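PDB 4NRH: CopN from Chlamydia pneumoniae, which probably acts as the gatekeeper of type III secretion, binding a translocator chaperone so that translocators are exported at the proper stage. Local coordinates for residues A[150-155]-A[197-202]; A[185-190]-A[277-282]; A[112-117]-A[159-164]. All blocks are in the same frame, centred on the assembly; numbering follows the deposited sequence.

Interaction 1: residues A[150-155]-A[197-202]; sequences YTYQDM and TSYDYF
The ring of Tyr152, in the first turn of helix 152-172, runs nearly parallel to that of Tyr199 on helix 179-215 but slid well aside, and these two phenols make the whole contact. The planes are only 9° from parallel, yet the rings barely overlap, with centroids 4.9 Å from each other. The closest atoms are Tyr152 CE1 and Tyr199 CD2, 3.4 Å apart. In both residues CG stands beside the backbone N and anti to the carbonyl carbon (chi1 -74° in each); from the two facing helices, this brings the rings out in the same direction.

Other groups pack round the pair. Met155 CE lies over one face of the Tyr152 ring, offset toward the rim, Phe226 meets that ring edge-to-face, and Leu143 packs on Tyr199.

The polar contribution is local. Thr151 takes the N-cap position, its OG1 accepting a weak, bent bond from Asp154 N (3.4 Å), while Tyr152 OH has a weak bond to Gln147 NE2. With ring carbons making the closest approaches, and the Tyr152 hydroxyl only passing alongside Tyr199 CE2, the helices are joined here mainly by dispersion and burial, and no directional bond between the rings fixes their slide.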
loop_
_atom_site.group_PDB
_atom_site.type_symbol
_atom_site.label_atom_id
_atom_site.label_comp_id
_atom_site.label_asym_id
_atom_site.label_seq_id
_atom_site.Cartn_x
_atom_site.Cartn_y
_atom_site.Cartn_z
ATOM N N TYR A 150 -14.418 -9.574 -11.981
ATOM C CA TYR A 150 -14.075 -8.326 -12.655
ATOM C C TYR A 150 -12.897 -8.440 -13.612
ATOM O O TYR A 150 -12.040 -9.313 -13.468
ATOM C CB TYR A 150 -13.761 -7.240 -11.623
ATOM C CG TYR A 150 -14.867 -6.998 -10.625
ATOM C CD1 TYR A 150 -15.976 -6.236 -10.963
ATOM C CD2 TYR A 150 -14.801 -7.529 -9.344
ATOM C CE1 TYR A 150 -16.992 -6.010 -10.054
ATOM C CE2 TYR A 150 -15.812 -7.309 -8.427
ATOM C CZ TYR A 150 -16.906 -6.549 -8.788
ATOM O OH TYR A 150 -17.915 -6.327 -7.881
ATOM N N THR A 151 -12.869 -7.544 -14.593
ATOM C CA THR A 151 -11.684 -7.353 -15.413
ATOM C C THR A 151 -10.613 -6.717 -14.536
ATOM O O THR A 151 -10.927 -6.083 -13.528
ATOM C CB THR A 151 -11.958 -6.461 -16.633
ATOM O OG1 THR A 151 -12.393 -5.168 -16.192
ATOM C CG2 THR A 151 -13.030 -7.081 -17.523
ATOM N N TYR A 152 -9.352 -6.876 -14.919
ATOM C CA TYR A 152 -8.249 -6.335 -14.134
ATOM C C TYR A 152 -8.267 -4.808 -14.062
ATOM O O TYR A 152 -7.940 -4.237 -13.022
ATOM C CB TYR A 152 -6.912 -6.837 -14.687
ATOM C CG TYR A 152 -6.661 -8.290 -14.350
ATOM C CD1 TYR A 152 -6.171 -8.654 -13.103
ATOM C CD2 TYR A 152 -6.934 -9.298 -15.266
ATOM C CE1 TYR A 152 -5.949 -9.978 -12.780
ATOM C CE2 TYR A 152 -6.714 -10.628 -14.952
ATOM C CZ TYR A 152 -6.221 -10.960 -13.707
ATOM O OH TYR A 152 -5.998 -12.278 -13.383
ATOM N N GLN A 153 -8.644 -4.146 -15.152
ATOM C CA GLN A 153 -8.698 -2.686 -15.152
ATOM C C GLN A 153 -9.805 -2.160 -14.236
ATOM O O GLN A 153 -9.694 -1.065 -13.684
ATOM C CB GLN A 153 -8.888 -2.133 -16.568
ATOM C CG GLN A 153 -10.156 -2.579 -17.272
ATOM C CD GLN A 153 -10.340 -1.889 -18.610
ATOM O OE1 GLN A 153 -10.427 -0.662 -18.681
ATOM N NE2 GLN A 153 -10.396 -2.671 -19.679
ATOM N N ASP A 154 -10.872 -2.939 -14.077
ATOM C CA ASP A 154 -11.955 -2.565 -13.170
ATOM C C ASP A 154 -11.574 -2.779 -11.710
ATOM O O ASP A 154 -12.111 -2.117 -10.824
ATOM C CB ASP A 154 -13.228 -3.354 -13.492
ATOM C CG ASP A 154 -13.971 -2.797 -14.691
ATOM O OD1 ASP A 154 -13.624 -1.685 -15.141
ATOM O OD2 ASP A 154 -14.906 -3.467 -15.178
ATOM N N MET A 155 -10.647 -3.701 -11.465
ATOM C CA MET A 155 -10.265 -4.071 -10.104
ATOM C C MET A 155 -9.691 -2.900 -9.310
ATOM O O MET A 155 -9.870 -2.820 -8.095
ATOM C CB MET A 155 -9.250 -5.213 -10.127
ATOM C CG MET A 155 -9.813 -6.543 -10.589
ATOM S SD MET A 155 -8.603 -7.873 -10.462
ATOM C CE MET A 155 -9.352 -9.110 -11.518
ATOM N N THR A 197 -0.857 -3.533 -9.652
ATOM C CA THR A 197 0.047 -2.738 -10.480
ATOM C C THR A 197 0.869 -3.623 -11.413
ATOM O O THR A 197 1.174 -3.232 -12.540
ATOM C CB THR A 197 1.005 -1.888 -9.625
ATOM O OG1 THR A 197 1.870 -2.747 -8.872
ATOM C CG2 THR A 197 0.222 -0.996 -8.670
ATOM N N SER A 198 1.227 -4.812 -10.938
ATOM C CA SER A 198 1.974 -5.766 -11.749
ATOM C C SER A 198 1.133 -6.271 -12.914
ATOM O O SER A 198 1.577 -6.258 -14.060
ATOM C CB SER A 198 2.447 -6.945 -10.901
ATOM O OG SER A 198 3.275 -6.510 -9.841
ATOM N N TYR A 199 -0.081 -6.722 -12.610
ATOM C CA TYR A 199 -1.009 -7.183 -13.637
ATOM C C TYR A 199 -1.268 -6.085 -14.660
ATOM O O TYR A 199 -1.321 -6.344 -15.859
ATOM C CB TYR A 199 -2.325 -7.651 -13.013
ATOM C CG TYR A 199 -2.227 -8.989 -12.312
ATOM C CD1 TYR A 199 -1.831 -9.076 -10.984
ATOM C CD2 TYR A 199 -2.531 -10.167 -12.982
ATOM C CE1 TYR A 199 -1.742 -10.298 -10.342
ATOM C CE2 TYR A 199 -2.447 -11.392 -12.351
ATOM C CZ TYR A 199 -2.052 -11.453 -11.032
ATOM O OH TYR A 199 -1.967 -12.674 -10.404
ATOM N N ASP A 200 -1.426 -4.857 -14.175
ATOM C CA ASP A 200 -1.627 -3.706 -15.047
ATOM C C ASP A 200 -0.411 -3.487 -15.939
ATOM O O ASP A 200 -0.544 -3.209 -17.132
ATOM C CB ASP A 200 -1.913 -2.448 -14.224
ATOM C CG ASP A 200 -2.031 -1.201 -15.083
ATOM O OD1 ASP A 200 -0.987 -0.586 -15.392
ATOM O OD2 ASP A 200 -3.168 -0.835 -15.449
ATOM N N TYR A 201 0.774 -3.611 -15.350
ATOM C CA TYR A 201 2.018 -3.419 -16.083
ATOM C C TYR A 201 2.199 -4.470 -17.174
ATOM O O TYR A 201 2.458 -4.136 -18.329
ATOM C CB TYR A 201 3.211 -3.452 -15.125
ATOM C CG TYR A 201 4.550 -3.296 -15.810
ATOM C CD1 TYR A 201 4.925 -2.082 -16.371
ATOM C CD2 TYR A 201 5.437 -4.361 -15.899
ATOM C CE1 TYR A 201 6.145 -1.932 -16.999
ATOM C CE2 TYR A 201 6.662 -4.219 -16.526
ATOM C CZ TYR A 201 7.009 -3.002 -17.074
ATOM O OH TYR A 201 8.223 -2.849 -17.700
ATOM N N PHE A 202 2.042 -5.737 -16.810
ATOM C CA PHE A 202 2.259 -6.832 -17.751
ATOM C C PHE A 202 1.184 -6.913 -18.832
ATOM O O PHE A 202 1.474 -7.295 -19.963
ATOM C CB PHE A 202 2.355 -8.160 -16.998
ATOM C CG PHE A 202 3.587 -8.279 -16.147
ATOM C CD1 PHE A 202 4.844 -8.093 -16.700
ATOM C CD2 PHE A 202 3.491 -8.570 -14.798
ATOM C CE1 PHE A 202 5.982 -8.198 -15.922
ATOM C CE2 PHE A 202 4.623 -8.676 -14.017
ATOM C CZ PHE A 202 5.871 -8.490 -14.579
#

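Interaction 2: residues A[185-190]-A[277-282]; sequences LMTETR and SSRLFS
Arg279 reaches from a short 3-10 turn, in the loop between helices 259-272 and 284-301, to the flank of helix 179-215, where it meets Arg190 and Thr187. Ser277, just ahead of the 3-10 segment, forms an ST turn: its OG accepts from Arg279 N at 3.1 Å, which probably helps to fix the backbone from which the arginine departs.

The packing is mostly that of a flat cation on an aliphatic stem. Arg190 CB sits over one face of the Arg279 guanidinium, offset toward its rim, and comes to 3.5 Å from Arg279 NE. The Arg279 chain gets there by placing CG anti to the backbone N (chi1 -165°) and then running fully extended to NE. At the edge of the same guanidinium lie Thr187 O, 3.5 Å from Arg279 NH2, and Thr187 CG2, 3.7 Å from that same nitrogen. The two guanidinium planes are turned 53° apart, and Arg190 NE stays 5.4 Å from Arg279 NH2.

Charge is settled largely by the chaperone chain, where Asp29 forms a salt bridge with Arg279 NH2 and Asp24 one with Arg190 NE, on the surface that CopN offers to its partner. Within CopN, Arg279 NE donates to Asn191 OD1 and Thr187 OG1 bonds to Gln183 O. The chaperone acids would be expected to offset the like charges of the two arginines.

A water completes the polar links: it lies 2.7 Å from Thr187 OG1 and accepts weak bonds from both arginines, Arg190 NH1 at 3.3 Å and Arg279 NH2 at 3.4 Å.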
loop_
_atom_site.group_PDB
_atom_site.type_symbol
_atom_site.label_atom_id
_atom_site.label_comp_id
_atom_site.label_asym_id
_atom_site.label_seq_id
_atom_site.Cartn_x
_atom_site.Cartn_y
_atom_site.Cartn_z
ATOM N N LEU A 185 -7.849 -5.539 7.250
ATOM C CA LEU A 185 -8.496 -5.604 5.944
ATOM C C LEU A 185 -7.968 -4.522 5.006
ATOM O O LEU A 185 -7.735 -4.774 3.822
ATOM C CB LEU A 185 -10.014 -5.480 6.096
ATOM C CG LEU A 185 -10.883 -6.632 5.582
ATOM C CD1 LEU A 185 -10.039 -7.827 5.168
ATOM C CD2 LEU A 185 -11.898 -7.039 6.640
ATOM N N MET A 186 -7.782 -3.319 5.539
ATOM C CA MET A 186 -7.264 -2.205 4.751
ATOM C C MET A 186 -5.819 -2.466 4.343
ATOM O O MET A 186 -5.416 -2.143 3.227
ATOM C CB MET A 186 -7.376 -0.890 5.528
ATOM C CG MET A 186 -8.812 -0.436 5.759
ATOM S SD MET A 186 -8.955 1.123 6.653
ATOM C CE MET A 186 -8.610 2.297 5.345
ATOM N N THR A 187 -5.043 -3.045 5.256
ATOM C CA THR A 187 -3.661 -3.412 4.968
ATOM C C THR A 187 -3.594 -4.430 3.831
ATOM O O THR A 187 -2.802 -4.282 2.901
ATOM C CB THR A 187 -2.958 -3.992 6.214
ATOM O OG1 THR A 187 -2.869 -2.985 7.231
ATOM C CG2 THR A 187 -1.556 -4.474 5.865
ATOM N N GLU A 188 -4.434 -5.456 3.915
ATOM C CA GLU A 188 -4.498 -6.492 2.888
ATOM C C GLU A 188 -4.975 -5.938 1.550
ATOM O O GLU A 188 -4.508 -6.361 0.493
ATOM C CB GLU A 188 -5.413 -7.638 3.335
ATOM C CG GLU A 188 -4.884 -8.447 4.513
ATOM C CD GLU A 188 -3.522 -9.070 4.244
ATOM O OE1 GLU A 188 -3.219 -9.371 3.070
ATOM O OE2 GLU A 188 -2.754 -9.257 5.211
ATOM N N THR A 189 -5.906 -4.989 1.601
ATOM C CA THR A 189 -6.439 -4.384 0.388
ATOM C C THR A 189 -5.395 -3.476 -0.260
ATOM O O THR A 189 -5.310 -3.389 -1.486
ATOM C CB THR A 189 -7.725 -3.582 0.674
ATOM O OG1 THR A 189 -8.695 -4.437 1.291
ATOM C CG2 THR A 189 -8.306 -3.013 -0.613
ATOM N N ARG A 190 -4.595 -2.807 0.566
ATOM C CA ARG A 190 -3.469 -2.025 0.064
ATOM C C ARG A 190 -2.457 -2.931 -0.632
ATOM O O ARG A 190 -1.886 -2.566 -1.658
ATOM C CB ARG A 190 -2.796 -1.240 1.195
ATOM C CG ARG A 190 -3.604 -0.049 1.687
ATOM C CD ARG A 190 -2.842 0.738 2.741
ATOM N NE ARG A 190 -3.524 1.981 3.089
ATOM C CZ ARG A 190 -4.143 2.196 4.246
ATOM N NH1 ARG A 190 -4.167 1.249 5.174
ATOM N NH2 ARG A 190 -4.739 3.360 4.473
ATOM N N SER A 277 4.593 -1.238 -7.911
ATOM C CA SER A 277 4.507 -0.638 -6.584
ATOM C C SER A 277 5.648 -1.047 -5.657
ATOM O O SER A 277 6.049 -2.210 -5.623
ATOM C CB SER A 277 3.172 -0.996 -5.932
ATOM O OG SER A 277 3.121 -0.532 -4.593
ATOM N N SER A 278 6.166 -0.074 -4.913
ATOM C CA SER A 278 7.227 -0.314 -3.942
ATOM C C SER A 278 6.746 -1.226 -2.818
ATOM O O SER A 278 7.542 -1.906 -2.170
ATOM C CB SER A 278 7.730 1.010 -3.364
ATOM O OG SER A 278 6.769 1.593 -2.501
ATOM N N ARG A 279 5.437 -1.229 -2.594
ATOM C CA ARG A 279 4.821 -2.031 -1.542
ATOM C C ARG A 279 4.957 -3.532 -1.809
ATOM O O ARG A 279 4.841 -4.346 -0.894
ATOM C CB ARG A 279 3.346 -1.650 -1.394
ATOM C CG ARG A 279 2.693 -2.138 -0.115
ATOM C CD ARG A 279 1.255 -1.661 -0.027
ATOM N NE ARG A 279 0.575 -2.190 1.151
ATOM C CZ ARG A 279 0.595 -1.610 2.346
ATOM N NH1 ARG A 279 1.266 -0.479 2.525
ATOM N NH2 ARG A 279 -0.054 -2.160 3.362
ATOM N N LEU A 280 5.204 -3.888 -3.066
ATOM C CA LEU A 280 5.408 -5.281 -3.459
ATOM C C LEU A 280 6.598 -5.929 -2.756
ATOM O O LEU A 280 6.650 -7.149 -2.608
ATOM C CB LEU A 280 5.609 -5.379 -4.972
ATOM C CG LEU A 280 4.385 -5.188 -5.860
ATOM C CD1 LEU A 280 4.786 -5.360 -7.310
ATOM C CD2 LEU A 280 3.296 -6.175 -5.480
ATOM N N PHE A 281 7.551 -5.108 -2.327
ATOM C CA PHE A 281 8.782 -5.617 -1.734
ATOM C C PHE A 281 8.826 -5.357 -0.231
ATOM O O PHE A 281 8.714 -4.217 0.218
ATOM C CB PHE A 281 9.997 -4.988 -2.423
ATOM C CG PHE A 281 9.993 -5.150 -3.920
ATOM C CD1 PHE A 281 9.350 -4.227 -4.729
ATOM C CD2 PHE A 281 10.620 -6.233 -4.514
ATOM C CE1 PHE A 281 9.340 -4.376 -6.104
ATOM C CE2 PHE A 281 10.613 -6.387 -5.888
ATOM C CZ PHE A 281 9.971 -5.458 -6.683
ATOM N N SER A 282 8.990 -6.428 0.540
ATOM C CA SER A 282 9.001 -6.341 1.996
ATOM C C SER A 282 10.330 -5.826 2.543
ATOM O O SER A 282 10.427 -5.475 3.718
ATOM C CB SER A 282 8.687 -7.708 2.608
ATOM O OG SER A 282 9.587 -8.693 2.129
HETATM O O HOH W 1 -1.719 -0.821 6.017
#

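Interaction 3: residues A[112-117]-A[159-164]; sequences QEYADQ and SSFLMK
Tyr114, on helix 108-115, lies against the backbone of helix 152-172 at Phe161, the two CA atoms being 6.5 Å apart. Its CB already touches the other helix, packing beside CB and CD1 of Phe161. At CG and CD2 the contact tightens, with Tyr114 CD2 3.6 Å from Phe161 CB. Next along the ring, CE2 comes to 3.5 Å from the backbone N of Phe161 and also brushes Ser160 CB, while CZ lies near Phe161 CA. At the tip, the hydroxyl passes the next turn of the helix: Tyr114 OH is 3.8 Å from Lys164 CB, the Lys164 side chain crossing that of Tyr114 at about a right angle.

The tyrosine face is covered by CA and CB of Phe161. The CA makes a CH-pi contact, 3.9 Å from the centroid of the Tyr114 ring and 19° off its normal. The Phe161 ring itself is swung aside, because its CG is anti to the backbone N (chi1 164°). It consequently meets the tyrosine obliquely, the planes 56° apart, instead of lying flat on it. The Lys164 chain bends at chi2, and its end leads away from the contact.

Leu125 of helix 122-133 packs on both Tyr114 and Phe161, bringing a third helix to the pair. An aromatic of helix 108-115 thus lies over the backbone of helix 152-172, side-chain-on-backbone contact within the helix-to-helix packing of an all-helical fold.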
loop_
_atom_site.group_PDB
_atom_site.type_symbol
_atom_site.label_atom_id
_atom_site.label_comp_id
_atom_site.label_asym_id
_atom_site.label_seq_id
_atom_site.Cartn_x
_atom_site.Cartn_y
_atom_site.Cartn_z
ATOM N N GLN A 112 -22.956 4.013 -5.098
ATOM C CA GLN A 112 -23.568 4.593 -6.289
ATOM C C GLN A 112 -22.570 5.405 -7.108
ATOM O O GLN A 112 -22.585 5.358 -8.337
ATOM C CB GLN A 112 -24.762 5.466 -5.899
ATOM C CG GLN A 112 -25.956 4.675 -5.393
ATOM C CD GLN A 112 -27.028 5.557 -4.788
ATOM O OE1 GLN A 112 -26.999 6.779 -4.932
ATOM N NE2 GLN A 112 -27.986 4.940 -4.106
ATOM N N GLU A 113 -21.705 6.149 -6.428
ATOM C CA GLU A 113 -20.714 6.972 -7.113
ATOM C C GLU A 113 -19.673 6.116 -7.833
ATOM O O GLU A 113 -19.264 6.431 -8.950
ATOM C CB GLU A 113 -20.026 7.921 -6.129
ATOM C CG GLU A 113 -19.062 8.888 -6.797
ATOM C CD GLU A 113 -18.461 9.891 -5.832
ATOM O OE1 GLU A 113 -18.621 9.714 -4.606
ATOM O OE2 GLU A 113 -17.827 10.861 -6.302
ATOM N N TYR A 114 -19.248 5.033 -7.190
ATOM C CA TYR A 114 -18.256 4.137 -7.780
ATOM C C TYR A 114 -18.852 3.250 -8.871
ATOM O O TYR A 114 -18.189 2.958 -9.865
ATOM C CB TYR A 114 -17.603 3.274 -6.697
ATOM C CG TYR A 114 -16.508 3.986 -5.934
ATOM C CD1 TYR A 114 -16.812 4.883 -4.918
ATOM C CD2 TYR A 114 -15.171 3.771 -6.239
ATOM C CE1 TYR A 114 -15.814 5.539 -4.222
ATOM C CE2 TYR A 114 -14.166 4.421 -5.549
ATOM C CZ TYR A 114 -14.493 5.304 -4.541
ATOM O OH TYR A 114 -13.496 5.955 -3.852
ATOM N N ALA A 115 -20.097 2.818 -8.686
ATOM C CA ALA A 115 -20.775 1.993 -9.686
ATOM C C ALA A 115 -20.997 2.763 -10.982
ATOM O O ALA A 115 -21.088 2.171 -12.057
ATOM C CB ALA A 115 -22.098 1.476 -9.150
ATOM N N ASP A 116 -21.093 4.085 -10.870
ATOM C CA ASP A 116 -21.270 4.951 -12.032
ATOM C C ASP A 116 -20.071 4.881 -12.977
ATOM O O ASP A 116 -20.166 5.274 -14.140
ATOM C CB ASP A 116 -21.504 6.398 -11.591
ATOM C CG ASP A 116 -22.922 6.640 -11.107
ATOM O OD1 ASP A 116 -23.818 5.846 -11.460
ATOM O OD2 ASP A 116 -23.138 7.627 -10.374
ATOM N N GLN A 117 -18.948 4.380 -12.471
ATOM C CA GLN A 117 -17.722 4.291 -13.256
ATOM C C GLN A 117 -17.486 2.874 -13.773
ATOM O O GLN A 117 -16.550 2.630 -14.532
ATOM C CB GLN A 117 -16.522 4.741 -12.418
ATOM C CG GLN A 117 -16.679 6.114 -11.785
ATOM C CD GLN A 117 -16.780 7.222 -12.814
ATOM O OE1 GLN A 117 -16.058 7.228 -13.809
ATOM N NE2 GLN A 117 -17.679 8.171 -12.575
ATOM N N SER A 159 -11.146 -1.802 -5.883
ATOM C CA SER A 159 -10.283 -1.792 -4.707
ATOM C C SER A 159 -10.388 -0.463 -3.965
ATOM O O SER A 159 -10.365 -0.425 -2.734
ATOM C CB SER A 159 -8.830 -2.061 -5.101
ATOM O OG SER A 159 -8.292 -0.975 -5.834
ATOM N N SER A 160 -10.499 0.625 -4.721
ATOM C CA SER A 160 -10.646 1.953 -4.136
ATOM C C SER A 160 -11.989 2.096 -3.422
ATOM O O SER A 160 -12.077 2.737 -2.375
ATOM C CB SER A 160 -10.503 3.034 -5.210
ATOM O OG SER A 160 -9.197 3.034 -5.759
ATOM N N PHE A 161 -13.032 1.508 -4.000
ATOM C CA PHE A 161 -14.345 1.489 -3.364
ATOM C C PHE A 161 -14.284 0.771 -2.021
ATOM O O PHE A 161 -14.871 1.222 -1.038
ATOM C CB PHE A 161 -15.386 0.820 -4.263
ATOM C CG PHE A 161 -16.644 0.437 -3.539
ATOM C CD1 PHE A 161 -17.519 1.410 -3.087
ATOM C CD2 PHE A 161 -16.949 -0.893 -3.302
ATOM C CE1 PHE A 161 -18.676 1.064 -2.414
ATOM C CE2 PHE A 161 -18.105 -1.246 -2.630
ATOM C CZ PHE A 161 -18.970 -0.265 -2.187
ATOM N N LEU A 162 -13.573 -0.352 -1.995
ATOM C CA LEU A 162 -13.417 -1.144 -0.783
ATOM C C LEU A 162 -12.704 -0.343 0.302
ATOM O O LEU A 162 -13.099 -0.372 1.467
ATOM C CB LEU A 162 -12.646 -2.431 -1.080
ATOM C CG LEU A 162 -13.362 -3.468 -1.948
ATOM C CD1 LEU A 162 -12.491 -4.702 -2.141
ATOM C CD2 LEU A 162 -14.709 -3.845 -1.348
ATOM N N MET A 163 -11.653 0.372 -0.093
ATOM C CA MET A 163 -10.893 1.210 0.830
ATOM C C MET A 163 -11.748 2.351 1.367
ATOM O O MET A 163 -11.685 2.682 2.552
ATOM C CB MET A 163 -9.646 1.770 0.147
ATOM C CG MET A 163 -8.601 0.725 -0.196
ATOM S SD MET A 163 -7.815 0.032 1.272
ATOM C CE MET A 163 -7.000 1.483 1.935
ATOM N N LYS A 164 -12.543 2.951 0.486
ATOM C CA LYS A 164 -13.414 4.058 0.865
ATOM C C LYS A 164 -14.467 3.598 1.871
ATOM O O LYS A 164 -14.751 4.290 2.850
ATOM C CB LYS A 164 -14.085 4.656 -0.373
ATOM C CG LYS A 164 -15.166 5.680 -0.067
ATOM C CD LYS A 164 -14.571 6.963 0.488
ATOM C CE LYS A 164 -15.646 8.006 0.745
ATOM N NZ LYS A 164 -15.073 9.271 1.278
#

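In the fold
The three contacts lie 15 to 19 Å apart, centre to centre, in the middle of an elongated helical chain. Helix 152-172 carries one side of interactions 1 and 3, and helix 179-215 one side of interactions 1 and 2, so this consecutive pair joins all three. Along the sequence, interaction 1 crosses each of the others, while interaction 3 closes before interaction 2 opens. Thr197 OG1 probably accepts a hydrogen bond from Ser277 N between interactions 1 and 2, and Met163 packs on Thr189 and Arg190 between 3 and 2. Together they join helix 108-115, the central helix pair and the loop after helix 259-272, with the chaperone reaching all three sites, most extensively interaction 2.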